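Local coordinates for protein putative N-acetylmuramoyl-L-alanine amidase,autolysin cwp6 (Peptoclostridium difficile, PDB 5J72) that probably hydrolyses the amide link between N-acetylmuramoyl residues and L-amino acids in peptidoglycan as a zinc amidase, and carries CWB2 modules that anchor it to the cell wall, at residues A[364-369]-A[388-393]. Numbering follows the deposited sequence. Where two conformers were deposited one is given.
Sequences SAMLVA and KAPILI
In the third CWB2 module, the parallel strands of a beta-alpha-beta unit meet where L367, V368 and A369 pair with I391, L392 and I393, illustrating how backbone bonds and apolar side chains together close such a unit. L367 bonds both ways. Its N donates almost straight to P390 O at 2.9 Å. Its O accepts from L392 N at 2.8 Å. A369 N then reaches L392 O at 3.0 Å. CA-H groups of I391, V368 and I393 add weaker contacts to carbonyl oxygens of the partner strand.

On one face, M366 in one of its two conformers carries its CG anti to the backbone N (chi1 177°), and bends at chi2 and chi3 bring the sulfur back over the partner strand. There SD lies 3.6 Å from P390 CG, with the methionine chain and the proline ring crossing at about a right angle, and CE touches L392 CD1. The other face joins L367 CD1 to A389 CB (3.8 Å), while A369 CB meets the CG2 methyls of I391 and I393.

At the start of the pairing P390 accepts through its O but has no N-H to offer in return, and A365 O, buried without a polar partner, faces its CD at 3.4 Å. Water takes over farther back, two molecules donating to K388 O and linking it to S364 N and OG. K388, the first residue past helix 375-387, takes a positive phi and closes the helix in a Schellman motif.

That helix covers the L367, A369, I391 and I393 face, where A384 and S377 pack. Strand 411-418 bonds to the opposite edge of strand 362-370, and N350 ties down the outer edge of I391 and I393.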
ATOM      1  N   SER A 364       2.112  -8.879   9.496  1.00 24.59           N
ATOM      2  CA  SER A 364       3.450  -9.068  10.068  1.00 26.28           C
ATOM      3  C   SER A 364       4.224  -7.761   9.880  1.00 26.79           C
ATOM      4  O   SER A 364       5.159  -7.485  10.618  1.00 24.82           O
ATOM      5  CB  SER A 364       4.169 -10.183   9.320  1.00 27.18           C
ATOM      6  OG  SER A 364       4.248  -9.796   7.952  1.00 29.72           O
ATOM      7  N   ALA A 365       3.858  -6.955   8.869  1.00 21.06           N
ATOM      8  CA  ALA A 365       4.586  -5.706   8.645  1.00 17.23           C
ATOM      9  C   ALA A 365       3.849  -4.814   7.680  1.00 18.70           C
ATOM     10  O   ALA A 365       2.880  -5.262   7.079  1.00 19.26           O
ATOM     11  CB  ALA A 365       5.942  -5.992   8.047  1.00 18.08           C
ATOM     12  N   MET A 366       4.315  -3.571   7.528  1.00 18.69           N
ATOM     13  CA  MET A 366       3.743  -2.679   6.516  1.00 18.59           C
ATOM     14  C   MET A 366       4.864  -1.942   6.009  1.00 20.73           C
ATOM     15  O   MET A 366       5.601  -1.375   6.793  1.00 20.48           O
ATOM     16  CB  MET A 366       2.688  -1.687   7.100  0.71 19.55           C
ATOM     17  CG  MET A 366       2.142  -0.701   6.036  0.71 23.66           C
ATOM     18  SD  MET A 366       0.854  -1.515   5.097  0.71 24.18           S
ATOM     19  CE  MET A 366      -0.556  -1.286   6.217  0.71 19.22           C
ATOM     20  N   LEU A 367       5.081  -1.950   4.684  1.00 16.45           N
ATOM     21  CA  LEU A 367       6.197  -1.184   4.132  1.00 16.69           C
ATOM     22  C   LEU A 367       5.623   0.100   3.573  1.00 19.26           C
ATOM     23  O   LEU A 367       4.715   0.034   2.745  1.00 21.89           O
ATOM     24  CB  LEU A 367       6.934  -1.988   2.988  1.00 16.83           C
ATOM     25  CG  LEU A 367       7.849  -3.173   3.489  1.00 18.30           C
ATOM     26  CD1 LEU A 367       6.926  -4.386   3.798  1.00 15.45           C
ATOM     27  CD2 LEU A 367       8.896  -3.586   2.437  1.00 21.08           C
ATOM     28  N   VAL A 368       6.205   1.264   3.925  1.00 17.80           N
ATOM     29  CA  VAL A 368       5.584   2.532   3.503  1.00 19.70           C
ATOM     30  C   VAL A 368       6.473   3.308   2.579  1.00 21.40           C
ATOM     31  O   VAL A 368       7.570   3.677   2.965  1.00 21.47           O
ATOM     32  CB  VAL A 368       5.299   3.400   4.775  1.00 20.20           C
ATOM     33  CG1 VAL A 368       4.690   4.769   4.338  1.00 21.51           C
ATOM     34  CG2 VAL A 368       4.345   2.652   5.694  1.00 18.81           C
ATOM     35  N   ALA A 369       6.005   3.550   1.330  1.00 19.02           N
ATOM     36  CA  ALA A 369       6.766   4.263   0.341  1.00 19.30           C
ATOM     37  C   ALA A 369       5.998   5.541  -0.102  1.00 22.35           C
ATOM     38  O   ALA A 369       4.774   5.629   0.020  1.00 20.59           O
ATOM     39  CB  ALA A 369       6.944   3.379  -0.911  1.00 19.72           C
ATOM     40  N   LYS A 388       6.020 -11.216   3.254  1.00 17.05           N
ATOM     41  CA  LYS A 388       4.604 -11.508   3.024  1.00 18.25           C
ATOM     42  C   LYS A 388       3.767 -10.356   3.651  1.00 20.31           C
ATOM     43  O   LYS A 388       2.825 -10.610   4.435  1.00 19.78           O
ATOM     44  CB  LYS A 388       4.223 -12.886   3.551  1.00 21.08           C
ATOM     45  CG  LYS A 388       5.085 -14.007   2.874  1.00 23.51           C
ATOM     46  CD  LYS A 388       4.561 -15.367   3.385  1.00 29.81           C
ATOM     47  CE  LYS A 388       5.263 -16.616   2.839  1.00 38.06           C
ATOM     48  NZ  LYS A 388       5.428 -16.541   1.383  1.00 47.13           N
ATOM     49  N   ALA A 389       4.136  -9.146   3.306  1.00 19.85           N
ATOM     50  CA  ALA A 389       3.570  -7.896   3.832  1.00 21.19           C
ATOM     51  C   ALA A 389       3.258  -6.920   2.687  1.00 19.93           C
ATOM     52  O   ALA A 389       3.864  -6.973   1.627  1.00 18.03           O
ATOM     53  CB  ALA A 389       4.566  -7.225   4.791  1.00 18.39           C
ATOM     54  N   PRO A 390       2.289  -6.033   2.876  1.00 18.51           N
ATOM     55  CA  PRO A 390       1.924  -5.065   1.834  1.00 15.39           C
ATOM     56  C   PRO A 390       2.775  -3.835   1.794  1.00 17.83           C
ATOM     57  O   PRO A 390       3.430  -3.452   2.772  1.00 17.64           O
ATOM     58  CB  PRO A 390       0.476  -4.662   2.210  1.00 15.66           C
ATOM     59  CG  PRO A 390       0.454  -4.872   3.805  1.00 16.84           C
ATOM     60  CD  PRO A 390       1.413  -6.011   4.084  1.00 16.67           C
ATOM     61  N   ILE A 391       2.753  -3.179   0.623  1.00 16.60           N
ATOM     62  CA  ILE A 391       3.368  -1.866   0.520  1.00 15.21           C
ATOM     63  C   ILE A 391       2.199  -0.839   0.536  1.00 19.11           C
ATOM     64  O   ILE A 391       1.238  -0.975  -0.230  1.00 19.71           O
ATOM     65  CB  ILE A 391       4.134  -1.740  -0.814  1.00 18.67           C
ATOM     66  CG1 ILE A 391       5.394  -2.669  -0.751  1.00 19.55           C
ATOM     67  CG2 ILE A 391       4.574  -0.260  -1.065  1.00 19.81           C
ATOM     68  CD1 ILE A 391       6.122  -2.724  -2.147  1.00 19.98           C
ATOM     69  N   LEU A 392       2.301   0.149   1.406  1.00 19.84           N
ATOM     70  CA  LEU A 392       1.348   1.257   1.471  1.00 18.63           C
ATOM     71  C   LEU A 392       2.008   2.437   0.835  1.00 19.01           C
ATOM     72  O   LEU A 392       3.174   2.698   1.136  1.00 20.50           O
ATOM     73  CB  LEU A 392       1.075   1.560   2.945  1.00 18.70           C
ATOM     74  CG  LEU A 392      -0.029   2.632   3.121  1.00 22.99           C
ATOM     75  CD1 LEU A 392      -0.850   2.264   4.315  1.00 29.59           C
ATOM     76  CD2 LEU A 392       0.680   4.001   3.279  1.00 24.59           C
ATOM     77  N   ILE A 393       1.303   3.173  -0.073  1.00 17.38           N
ATOM     78  CA  ILE A 393       1.928   4.355  -0.627  1.00 16.98           C
ATOM     79  C   ILE A 393       1.118   5.602  -0.178  1.00 20.00           C
ATOM     80  O   ILE A 393      -0.097   5.518  -0.070  1.00 20.26           O
ATOM     81  CB  ILE A 393       2.015   4.342  -2.181  1.00 19.53           C
ATOM     82  CG1 ILE A 393       0.630   4.116  -2.832  1.00 16.86           C
ATOM     83  CG2 ILE A 393       3.003   3.174  -2.601  1.00 20.95           C
ATOM     84  CD1 ILE A 393       0.676   4.287  -4.412  1.00 19.27           C
TER
HETATM   85  O   HOH W   1       1.399  -9.144   6.572  1.00 26.91           O
HETATM   86  O   HOH W   2       3.210 -12.098   6.720  1.00 33.82           O